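Local coordinates for ABC transporter periplasmic peptide-binding protein (PDB 4QFK) that probably binds dipeptides or other short peptides in the periplasm and delivers them to an ABC transporter for uptake, at residues 341-346 and 482-487; 464-469 and 491-496; 256-261 and 277-282; 268-273 and 328-333. All blocks are in the same frame, centred on the assembly; numbering follows the deposited sequence.

Overall arrangement
From the N terminus, contact 3 opens at 256-261 and contact 4 at 268-273. Contact 3 then closes a short loop at 277-282, and contact 4 a longer one at 328-333, so the two cross; their centres lie about 18 Å apart. Contact 3 joins the end of helix 250-258 to the start of strand 282-297, contact 4 the region of helix 270-274 to the loop after helix 319-327. Further on, contacts 1 and 2 cross likewise: contact 1 ties the loop before helix 356-365 to helix 480-497, and contact 2 pairs helix 465-475 with the same helix. They touch, whereas contacts 2 and 3 lie on opposite sides of the chain's centre, their centres about 47 Å apart.

Contact 1: residues 341-346 and 482-487; sequences TSWAFE and LRKQYY
Trp343 and Ala344 are the middle pair of a type I beta turn, Ser342 to Phe345, that presses the loop before helix 356-365 onto the side of helix 480-497. The indole meets the helix with the rim of its six-membered ring. Trp343 CZ3 lies 3.3 Å from Lys484 CG, and Trp343 CH2 is 4.0 Å from Arg483 CB, both helix carbons lying close to the indole plane. A chi1 of 67° sets the Trp343 CG between its own backbone N and carbonyl carbon, which turns the ring back over Ala344, whose CB sits 3.8 Å above the indole plane near the rim. The turn, closed by the bond from Phe345 N to Ser342 O, thus offers the helix an indole edge and a methyl group side by side. That methyl packs on Tyr487, one helical turn on from Arg483, with Ala344 CB 3.9 Å from Tyr487 CB. Trp343 CH2 comes up at the edge of the Tyr487 phenol, 4.3 Å from Tyr487 CD2. With an alanine in place of Trp343, Lys484 CG and Arg483 CB would probably lose the rim they rest on, leaving a gap between turn and helix. The Arg483 guanidinium, its plane turned 55° from the indole, is held through NE by the carbonyl of Thr477. Tyr487 meets the ring of Phe444 almost in parallel, and Pro440, Ala72 and Leu480 also touch Trp343.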
# COMPACT_ATOMS: atom_id res chain seq x y z
N THR A 341 1.92 12.44 -6.78
CA THR A 341 2.49 12.43 -5.44
C THR A 341 3.72 11.53 -5.32
O THR A 341 4.36 11.49 -4.27
CB THR A 341 1.49 11.93 -4.39
OG1 THR A 341 0.91 10.71 -4.84
CG2 THR A 341 0.40 12.96 -4.12
N SER A 342 4.04 10.78 -6.36
CA SER A 342 5.34 10.08 -6.35
C SER A 342 6.47 11.09 -6.64
O SER A 342 6.38 11.87 -7.59
CB SER A 342 5.37 8.91 -7.34
OG SER A 342 6.65 8.31 -7.39
N TRP A 343 7.51 11.12 -5.81
CA TRP A 343 8.57 12.10 -6.02
C TRP A 343 9.24 11.94 -7.38
O TRP A 343 9.87 12.88 -7.87
CB TRP A 343 9.59 12.11 -4.87
CG TRP A 343 10.46 10.88 -4.70
CD1 TRP A 343 10.39 9.97 -3.69
CD2 TRP A 343 11.55 10.46 -5.53
NE1 TRP A 343 11.36 9.00 -3.84
CE2 TRP A 343 12.08 9.28 -4.97
CE3 TRP A 343 12.13 10.97 -6.70
CZ2 TRP A 343 13.16 8.59 -5.54
CZ3 TRP A 343 13.21 10.28 -7.27
CH2 TRP A 343 13.71 9.11 -6.69
N ALA A 344 9.10 10.77 -8.00
CA ALA A 344 9.72 10.54 -9.32
C ALA A 344 8.81 10.92 -10.48
O ALA A 344 9.21 10.83 -11.64
CB ALA A 344 10.18 9.08 -9.45
N PHE A 345 7.59 11.35 -10.18
CA PHE A 345 6.61 11.65 -11.22
C PHE A 345 7.09 12.65 -12.28
O PHE A 345 7.71 13.67 -11.96
CB PHE A 345 5.29 12.14 -10.61
CG PHE A 345 4.33 12.73 -11.61
CD1 PHE A 345 3.59 11.91 -12.45
CD2 PHE A 345 4.17 14.10 -11.71
CE1 PHE A 345 2.70 12.46 -13.38
CE2 PHE A 345 3.30 14.65 -12.63
CZ PHE A 345 2.56 13.82 -13.46
N GLU A 346 6.79 12.34 -13.54
CA GLU A 346 7.00 13.24 -14.67
C GLU A 346 5.82 13.10 -15.62
O GLU A 346 5.49 12.00 -16.03
CB GLU A 346 8.30 12.90 -15.39
CG GLU A 346 8.68 13.85 -16.54
CD GLU A 346 9.02 15.25 -16.05
OE1 GLU A 346 9.28 15.41 -14.84
OE2 GLU A 346 9.01 16.19 -16.87
N LEU A 482 19.61 11.77 -9.32
CA LEU A 482 20.03 11.08 -10.54
C LEU A 482 19.13 9.90 -10.87
O LEU A 482 19.08 9.44 -12.01
CB LEU A 482 21.47 10.58 -10.39
CG LEU A 482 22.32 11.30 -9.32
CD1 LEU A 482 23.58 10.49 -9.01
CD2 LEU A 482 22.67 12.73 -9.74
N ARG A 483 18.44 9.40 -9.85
CA ARG A 483 17.46 8.34 -10.03
C ARG A 483 16.32 8.83 -10.90
O ARG A 483 15.80 8.08 -11.73
CB ARG A 483 16.90 7.89 -8.69
CG ARG A 483 17.79 6.95 -7.92
CD ARG A 483 17.34 6.92 -6.48
NE ARG A 483 17.69 5.68 -5.80
CZ ARG A 483 16.83 4.70 -5.54
NH1 ARG A 483 15.56 4.81 -5.93
NH2 ARG A 483 17.24 3.62 -4.89
N LYS A 484 15.92 10.09 -10.70
CA LYS A 484 14.77 10.66 -11.40
C LYS A 484 14.98 10.54 -12.89
O LYS A 484 14.07 10.17 -13.63
CB LYS A 484 14.57 12.13 -11.05
CG LYS A 484 14.03 12.37 -9.65
CD LYS A 484 13.90 13.87 -9.38
CE LYS A 484 14.02 14.21 -7.90
NZ LYS A 484 14.16 15.68 -7.68
N GLN A 485 16.20 10.85 -13.33
CA GLN A 485 16.54 10.78 -14.74
C GLN A 485 16.21 9.41 -15.32
O GLN A 485 15.76 9.30 -16.46
CB GLN A 485 18.02 11.09 -14.94
CG GLN A 485 18.43 11.10 -16.40
CD GLN A 485 19.94 10.99 -16.59
OE1 GLN A 485 20.72 11.59 -15.84
NE2 GLN A 485 20.35 10.21 -17.59
N TYR A 486 16.45 8.35 -14.54
CA TYR A 486 16.14 6.99 -14.97
C TYR A 486 14.63 6.69 -14.93
O TYR A 486 14.08 6.09 -15.85
CB TYR A 486 16.91 5.96 -14.14
CG TYR A 486 18.41 5.95 -14.35
CD1 TYR A 486 18.95 5.63 -15.59
CD2 TYR A 486 19.29 6.24 -13.31
CE1 TYR A 486 20.32 5.61 -15.80
CE2 TYR A 486 20.67 6.22 -13.50
CZ TYR A 486 21.18 5.91 -14.76
OH TYR A 486 22.53 5.88 -14.99
N TYR A 487 13.96 7.11 -13.86
CA TYR A 487 12.51 6.90 -13.73
C TYR A 487 11.72 7.69 -14.77
O TYR A 487 10.79 7.17 -15.36
CB TYR A 487 12.07 7.20 -12.30
CG TYR A 487 12.62 6.19 -11.33
CD1 TYR A 487 12.62 4.84 -11.65
CD2 TYR A 487 13.17 6.57 -10.11
CE1 TYR A 487 13.14 3.88 -10.78
CE2 TYR A 487 13.69 5.62 -9.22
CZ TYR A 487 13.67 4.27 -9.57
OH TYR A 487 14.18 3.31 -8.72

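Contact 2: residues 464-469 and 491-496; sequences NPEFDL and QSMIIE
Met493 lays its thioether beside Phe467 in a Met-aromatic contact: Met493 SD is 5.5 Å from the centroid of the Phe467 ring and 88° off the ring normal, hence at the edge. The same sulfur also lies against the backbone, Met493 SD being 3.7 Å from Phe467 CA. Beyond it the methyl swings out to the acid, with Met493 CE 4.0 Å from Glu466 OE2. Farther out along the ring, Ile494 CD1 touches Phe467 CE1 at 3.4 Å, a close fit. Phe467 reaches this place because its CG stands anti to the backbone N (chi1 179°), which carries the ring toward the facing helix. One step outward, Asn464 is the N-cap of helix 465-475: its OD1 accepts the Phe467 N-H at 2.9 Å, on a lone pair in the carbonyl plane. That cap oxygen also borders Met493 SD, at 3.8 Å. The short segments run nearly antiparallel, crossing at -158° with their axes 10.7 Å apart, so helices 465-475 and 480-497 form a helical hairpin. Trp462 meets Phe467 edge-to-face, Leu448 of helix 445-448 touches both Phe467 and Ile494, and Leu500 of strand 500-513 packs on Ile494.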
# COMPACT_ATOMS: atom_id res chain seq x y z
N ASN A 464 11.39 -6.33 -21.04
CA ASN A 464 12.11 -5.39 -21.86
C ASN A 464 13.40 -5.03 -21.14
O ASN A 464 13.38 -4.29 -20.14
CB ASN A 464 11.25 -4.16 -22.16
CG ASN A 464 11.91 -3.19 -23.13
OD1 ASN A 464 12.87 -2.50 -22.78
ND2 ASN A 464 11.37 -3.11 -24.35
N PRO A 465 14.53 -5.60 -21.62
CA PRO A 465 15.84 -5.50 -20.98
C PRO A 465 16.37 -4.07 -20.91
O PRO A 465 17.11 -3.76 -19.98
CB PRO A 465 16.74 -6.37 -21.87
CG PRO A 465 15.79 -7.33 -22.53
CD PRO A 465 14.57 -6.50 -22.79
N GLU A 466 15.98 -3.22 -21.85
CA GLU A 466 16.32 -1.81 -21.76
C GLU A 466 15.59 -1.12 -20.62
O GLU A 466 16.16 -0.32 -19.88
CB GLU A 466 16.00 -1.08 -23.06
CG GLU A 466 16.40 0.37 -22.99
CD GLU A 466 16.09 1.09 -24.28
OE1 GLU A 466 15.72 0.38 -25.25
OE2 GLU A 466 16.21 2.34 -24.33
N PHE A 467 14.30 -1.41 -20.52
CA PHE A 467 13.48 -0.93 -19.42
C PHE A 467 14.08 -1.40 -18.10
O PHE A 467 14.27 -0.60 -17.19
CB PHE A 467 12.06 -1.47 -19.57
CG PHE A 467 11.12 -1.07 -18.47
CD1 PHE A 467 10.47 0.15 -18.50
CD2 PHE A 467 10.85 -1.93 -17.42
CE1 PHE A 467 9.58 0.51 -17.50
CE2 PHE A 467 9.95 -1.58 -16.41
CZ PHE A 467 9.32 -0.35 -16.46
N ASP A 468 14.36 -2.69 -18.00
CA ASP A 468 14.91 -3.27 -16.77
C ASP A 468 16.24 -2.63 -16.38
O ASP A 468 16.51 -2.39 -15.20
CB ASP A 468 15.06 -4.79 -16.91
CG ASP A 468 13.75 -5.54 -16.71
OD1 ASP A 468 12.68 -4.89 -16.71
OD2 ASP A 468 13.77 -6.78 -16.54
N LEU A 469 17.08 -2.35 -17.37
CA LEU A 469 18.39 -1.77 -17.10
C LEU A 469 18.22 -0.39 -16.45
O LEU A 469 18.98 -0.03 -15.53
CB LEU A 469 19.23 -1.67 -18.38
CG LEU A 469 20.64 -1.08 -18.31
CD1 LEU A 469 21.61 -1.95 -17.48
CD2 LEU A 469 21.19 -0.84 -19.72
N GLN A 491 9.23 6.00 -17.34
CA GLN A 491 7.86 6.44 -17.52
C GLN A 491 7.60 6.71 -19.00
O GLN A 491 6.55 6.36 -19.55
CB GLN A 491 7.58 7.70 -16.70
CG GLN A 491 7.36 7.42 -15.24
CD GLN A 491 7.53 8.67 -14.39
OE1 GLN A 491 8.63 8.93 -13.87
NE2 GLN A 491 6.46 9.45 -14.26
N SER A 492 8.60 7.32 -19.64
CA SER A 492 8.51 7.63 -21.04
C SER A 492 8.42 6.34 -21.84
O SER A 492 7.71 6.26 -22.84
CB SER A 492 9.74 8.44 -21.46
OG SER A 492 9.48 9.20 -22.62
N MET A 493 9.14 5.32 -21.39
CA MET A 493 9.16 4.03 -22.09
C MET A 493 7.81 3.30 -21.97
O MET A 493 7.41 2.59 -22.90
CB MET A 493 10.32 3.16 -21.58
CG MET A 493 10.53 1.84 -22.34
SD MET A 493 12.24 1.25 -22.18
CE MET A 493 12.99 2.85 -22.01
N ILE A 494 7.11 3.50 -20.84
CA ILE A 494 5.78 2.90 -20.67
C ILE A 494 4.77 3.41 -21.70
O ILE A 494 4.02 2.64 -22.29
CB ILE A 494 5.14 3.19 -19.29
CG1 ILE A 494 6.07 2.84 -18.13
CG2 ILE A 494 3.83 2.42 -19.16
CD1 ILE A 494 6.35 1.41 -18.03
N ILE A 495 4.74 4.73 -21.89
CA ILE A 495 3.79 5.36 -22.78
C ILE A 495 4.11 5.01 -24.22
O ILE A 495 3.23 4.92 -25.07
CB ILE A 495 3.79 6.89 -22.59
CG1 ILE A 495 3.42 7.21 -21.14
CG2 ILE A 495 2.81 7.55 -23.53
CD1 ILE A 495 2.33 6.30 -20.59
N GLU A 496 5.39 4.77 -24.47
CA GLU A 496 5.86 4.54 -25.82
C GLU A 496 5.54 3.11 -26.27
O GLU A 496 5.12 2.90 -27.41
CB GLU A 496 7.36 4.82 -25.89
CG GLU A 496 8.03 4.30 -27.14
CD GLU A 496 9.53 4.53 -27.13
OE1 GLU A 496 10.27 3.68 -26.58
OE2 GLU A 496 9.97 5.57 -27.68

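Contact 3: residues 256-261 and 277-282; sequences KILTKE and AQRDDI
Arg279 reaches from its loop to Leu258 at the end of helix 250-258. Its CB lies 4.0 Å from Ile282 CD1, and from there the chain doubles back, bent at chi2 (-85°) and chi3 (-62°), which lays one guanidinium face over that same methyl. NE is claimed by the loop's own acid: Arg279 NE donates to the syn lone pair of Asp281 OD1 at 3.0 Å, nearly in the guanidinium plane, in a salt bridge. The type I turn from Arg279 to Ile282 brings the acid round to this edge. NH1 packs against the leucine branch, Arg279 NH1 being 3.5 Å from Leu258 CD2. NH2 gives Asp281 OD2 a second, weak bond, and with NH1 it points at Leu258 O, though that oxygen's place is uncertain and the two bonds are doubtful. Here the helix ends in a Schellman motif, with Lys260 at positive phi, Lys260 N bonded to Ile257 O at 2.9 Å and Glu261 N, more weakly, to Lys256 O. Beside the arginine, Ile257 CG2 rests on Ile282 CD1 at 3.7 Å. Leu276 touches Ile257, Leu258 and Ile282, while the backbone of Asp281 bonds to Ala514.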
# COMPACT_ATOMS: atom_id res chain seq x y z
N LYS A 256 -21.74 12.18 11.61
CA LYS A 256 -21.19 12.33 12.95
C LYS A 256 -20.14 13.44 12.98
O LYS A 256 -19.86 14.03 14.03
CB LYS A 256 -20.63 11.02 13.49
CG LYS A 256 -21.70 10.02 13.85
CD LYS A 256 -21.15 8.94 14.75
CE LYS A 256 -22.12 7.79 14.88
NZ LYS A 256 -21.51 6.61 15.57
N ILE A 257 -19.57 13.73 11.81
CA ILE A 257 -18.69 14.89 11.65
C ILE A 257 -19.52 16.15 11.87
O ILE A 257 -19.18 16.99 12.70
CB ILE A 257 -18.02 14.90 10.25
CG1 ILE A 257 -16.96 13.80 10.19
CG2 ILE A 257 -17.34 16.22 9.98
CD1 ILE A 257 -15.78 14.06 11.10
N LEU A 258 -20.63 16.27 11.14
CA LEU A 258 -21.51 17.45 11.26
C LEU A 258 -21.96 17.75 12.70
O LEU A 258 -22.10 18.91 13.09
CB LEU A 258 -22.75 17.26 10.40
CG LEU A 258 -22.47 17.11 8.92
CD1 LEU A 258 -23.68 16.51 8.21
CD2 LEU A 258 -22.09 18.47 8.36
N THR A 259 -22.19 16.69 13.47
CA THR A 259 -22.72 16.83 14.82
C THR A 259 -21.59 17.02 15.82
O THR A 259 -21.83 17.16 17.01
CB THR A 259 -23.52 15.57 15.23
OG1 THR A 259 -22.70 14.41 15.07
CG2 THR A 259 -24.77 15.42 14.37
N LYS A 260 -20.35 17.01 15.33
CA LYS A 260 -19.19 17.12 16.19
C LYS A 260 -19.12 15.94 17.16
O LYS A 260 -18.45 15.98 18.18
CB LYS A 260 -19.18 18.46 16.93
CG LYS A 260 -19.21 19.69 15.99
CD LYS A 260 -20.60 19.89 15.35
CE LYS A 260 -21.35 21.12 15.92
NZ LYS A 260 -22.78 21.25 15.44
N GLU A 261 -19.83 14.88 16.80
CA GLU A 261 -19.79 13.62 17.51
C GLU A 261 -18.46 12.92 17.24
O GLU A 261 -17.85 12.34 18.14
CB GLU A 261 -20.93 12.74 17.02
CG GLU A 261 -21.97 12.40 18.05
CD GLU A 261 -22.34 10.92 17.99
OE1 GLU A 261 -21.71 10.12 18.73
OE2 GLU A 261 -23.25 10.57 17.20
N ALA A 277 -18.58 21.37 2.59
CA ALA A 277 -18.03 22.60 2.02
C ALA A 277 -18.47 23.89 2.73
O ALA A 277 -17.67 24.81 2.88
CB ALA A 277 -18.35 22.69 0.53
N GLN A 278 -19.72 23.95 3.17
CA GLN A 278 -20.28 25.18 3.71
C GLN A 278 -20.17 25.25 5.24
O GLN A 278 -20.93 25.97 5.88
CB GLN A 278 -21.74 25.36 3.27
CG GLN A 278 -22.12 24.56 2.02
CD GLN A 278 -22.28 25.41 0.74
OE1 GLN A 278 -22.74 26.56 0.80
NE2 GLN A 278 -21.91 24.84 -0.41
N ARG A 279 -19.22 24.52 5.81
CA ARG A 279 -18.99 24.56 7.25
C ARG A 279 -17.59 25.10 7.56
O ARG A 279 -16.59 24.58 7.07
CB ARG A 279 -19.18 23.18 7.88
CG ARG A 279 -20.61 22.65 7.85
CD ARG A 279 -21.43 23.17 9.05
NE ARG A 279 -20.90 22.74 10.35
CZ ARG A 279 -21.40 21.74 11.07
NH1 ARG A 279 -22.45 21.06 10.64
NH2 ARG A 279 -20.86 21.42 12.24
N ASP A 280 -17.55 26.15 8.38
CA ASP A 280 -16.33 26.80 8.86
C ASP A 280 -15.45 25.85 9.64
O ASP A 280 -14.23 25.87 9.54
CB ASP A 280 -16.71 27.90 9.85
CG ASP A 280 -16.61 29.28 9.27
OD1 ASP A 280 -16.79 29.42 8.05
OD2 ASP A 280 -16.34 30.22 10.05
N ASP A 281 -16.12 25.05 10.47
CA ASP A 281 -15.48 24.35 11.56
C ASP A 281 -15.17 22.91 11.20
O ASP A 281 -15.03 22.05 12.07
CB ASP A 281 -16.38 24.40 12.80
CG ASP A 281 -17.67 23.60 12.62
OD1 ASP A 281 -18.30 23.68 11.53
OD2 ASP A 281 -18.05 22.88 13.55
N ILE A 282 -15.08 22.64 9.90
CA ILE A 282 -14.77 21.31 9.42
C ILE A 282 -13.78 21.38 8.27
O ILE A 282 -14.02 22.04 7.27
CB ILE A 282 -16.05 20.58 8.96
CG1 ILE A 282 -16.90 20.17 10.17
CG2 ILE A 282 -15.71 19.37 8.14
CD1 ILE A 282 -18.33 19.80 9.83

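Contact 4: residues 268-273 and 328-333; sequences PSSAQL and YGNGLR
A weak hydrogen bond joins Ser270 to Asn330: Ser270 N donates to Asn330 OD1 at 3.2 Å, with an N-H...O angle of 147°. The geometry is consistent with this: Ser270 N stands almost at a right angle to the C=O of the side-chain amide, toward ND2 and tilted out of the amide plane, so Asn330 ND2 comes equally near, at 3.1 Å, as a second donor that cannot bond to it. Asn330 has its CG beside the backbone N, anti to the carbonyl carbon (chi1 -66°), which swings the amide across to the serines.

Van der Waals contacts supply the rest. Ser270 CB lies 3.1 Å from Asn330 OD1 and 3.2 Å from Gly329 O, the two oxygens converging on it from the side of the loop. Ser269 takes the nitrogen end of the amide, with its CB 3.2 Å from Asn330 ND2. Gly329 adopts a phi of 93°, a conformation that suits a residue without a side chain, and a CB there would also point toward Ser270.

Backbone bonds place the loop: Asn330 pairs with Met507 and Leu332 with His505 of strand 500-513, and Phe509 of that strand touches both Ser270 and Asn330. An alanine at Asn330 would probably leave Ser270 N without this acceptor and open a gap beside Ser269. The chemistry is thus that of a small, polar surface contact near the start of helix 270-274, in which one side-chain amide bonds weakly to Ser270 and merely touches Ser269.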
# COMPACT_ATOMS: atom_id res chain seq x y z
N PRO A 268 -13.78 9.27 3.62
CA PRO A 268 -15.10 9.29 3.01
C PRO A 268 -14.89 9.43 1.52
O PRO A 268 -13.73 9.49 1.09
CB PRO A 268 -15.67 10.59 3.57
CG PRO A 268 -14.42 11.48 3.87
CD PRO A 268 -13.20 10.61 3.64
N SER A 269 -15.97 9.53 0.74
CA SER A 269 -15.88 9.65 -0.71
C SER A 269 -16.18 11.07 -1.17
O SER A 269 -16.73 11.88 -0.42
CB SER A 269 -16.86 8.67 -1.36
OG SER A 269 -18.18 9.07 -1.09
N SER A 270 -15.82 11.37 -2.42
CA SER A 270 -15.94 12.73 -2.96
C SER A 270 -17.33 13.36 -2.79
O SER A 270 -17.45 14.57 -2.60
CB SER A 270 -15.54 12.73 -4.45
OG SER A 270 -15.51 14.05 -4.96
N ALA A 271 -18.38 12.54 -2.87
CA ALA A 271 -19.76 13.02 -2.78
C ALA A 271 -20.16 13.39 -1.34
O ALA A 271 -20.59 14.52 -1.08
CB ALA A 271 -20.71 11.98 -3.35
N GLN A 272 -20.03 12.43 -0.43
CA GLN A 272 -20.22 12.66 1.00
C GLN A 272 -19.53 13.91 1.57
O GLN A 272 -19.78 14.29 2.71
CB GLN A 272 -19.75 11.44 1.78
CG GLN A 272 -20.32 10.13 1.26
CD GLN A 272 -19.64 8.92 1.87
OE1 GLN A 272 -20.15 7.80 1.77
NE2 GLN A 272 -18.49 9.14 2.50
N LEU A 273 -18.65 14.54 0.79
CA LEU A 273 -17.84 15.63 1.30
C LEU A 273 -18.40 17.01 0.99
O LEU A 273 -18.28 17.92 1.80
CB LEU A 273 -16.42 15.53 0.78
CG LEU A 273 -15.70 14.33 1.37
CD1 LEU A 273 -14.26 14.33 0.93
CD2 LEU A 273 -15.81 14.39 2.88
N TYR A 328 -16.47 8.12 -10.17
CA TYR A 328 -17.48 9.04 -9.62
C TYR A 328 -16.88 10.18 -8.82
O TYR A 328 -17.44 10.62 -7.82
CB TYR A 328 -18.54 8.28 -8.79
CG TYR A 328 -19.41 7.37 -9.65
CD1 TYR A 328 -20.48 7.88 -10.38
CD2 TYR A 328 -19.12 6.02 -9.76
CE1 TYR A 328 -21.25 7.05 -11.17
CE2 TYR A 328 -19.88 5.19 -10.55
CZ TYR A 328 -20.94 5.70 -11.27
OH TYR A 328 -21.69 4.85 -12.05
N GLY A 329 -15.73 10.67 -9.28
CA GLY A 329 -15.06 11.79 -8.65
C GLY A 329 -14.03 11.41 -7.59
O GLY A 329 -13.49 12.28 -6.91
N ASN A 330 -13.75 10.12 -7.44
CA ASN A 330 -12.76 9.70 -6.46
C ASN A 330 -11.40 9.32 -7.06
O ASN A 330 -10.53 8.77 -6.37
CB ASN A 330 -13.31 8.59 -5.56
CG ASN A 330 -14.43 9.09 -4.69
OD1 ASN A 330 -15.35 9.74 -5.19
ND2 ASN A 330 -14.34 8.86 -3.38
N GLY A 331 -11.23 9.62 -8.34
CA GLY A 331 -10.03 9.27 -9.07
C GLY A 331 -9.42 10.49 -9.72
O GLY A 331 -10.09 11.49 -9.95
N LEU A 332 -8.13 10.39 -10.03
CA LEU A 332 -7.36 11.44 -10.68
C LEU A 332 -6.78 10.88 -11.98
O LEU A 332 -6.00 9.92 -11.97
CB LEU A 332 -6.24 11.89 -9.75
CG LEU A 332 -5.54 13.24 -9.91
CD1 LEU A 332 -4.06 13.03 -9.99
CD2 LEU A 332 -6.06 14.01 -11.10
N ARG A 333 -7.17 11.45 -13.10
CA ARG A 333 -6.74 10.91 -14.38
C ARG A 333 -5.22 10.78 -14.47
O ARG A 333 -4.50 11.69 -14.08
CB ARG A 333 -7.27 11.77 -15.51
CG ARG A 333 -6.96 11.17 -16.84
CD ARG A 333 -7.65 11.89 -17.97
NE ARG A 333 -7.19 11.30 -19.22
CZ ARG A 333 -7.78 11.46 -20.40
NH1 ARG A 333 -8.88 12.21 -20.51
NH2 ARG A 333 -7.26 10.86 -21.46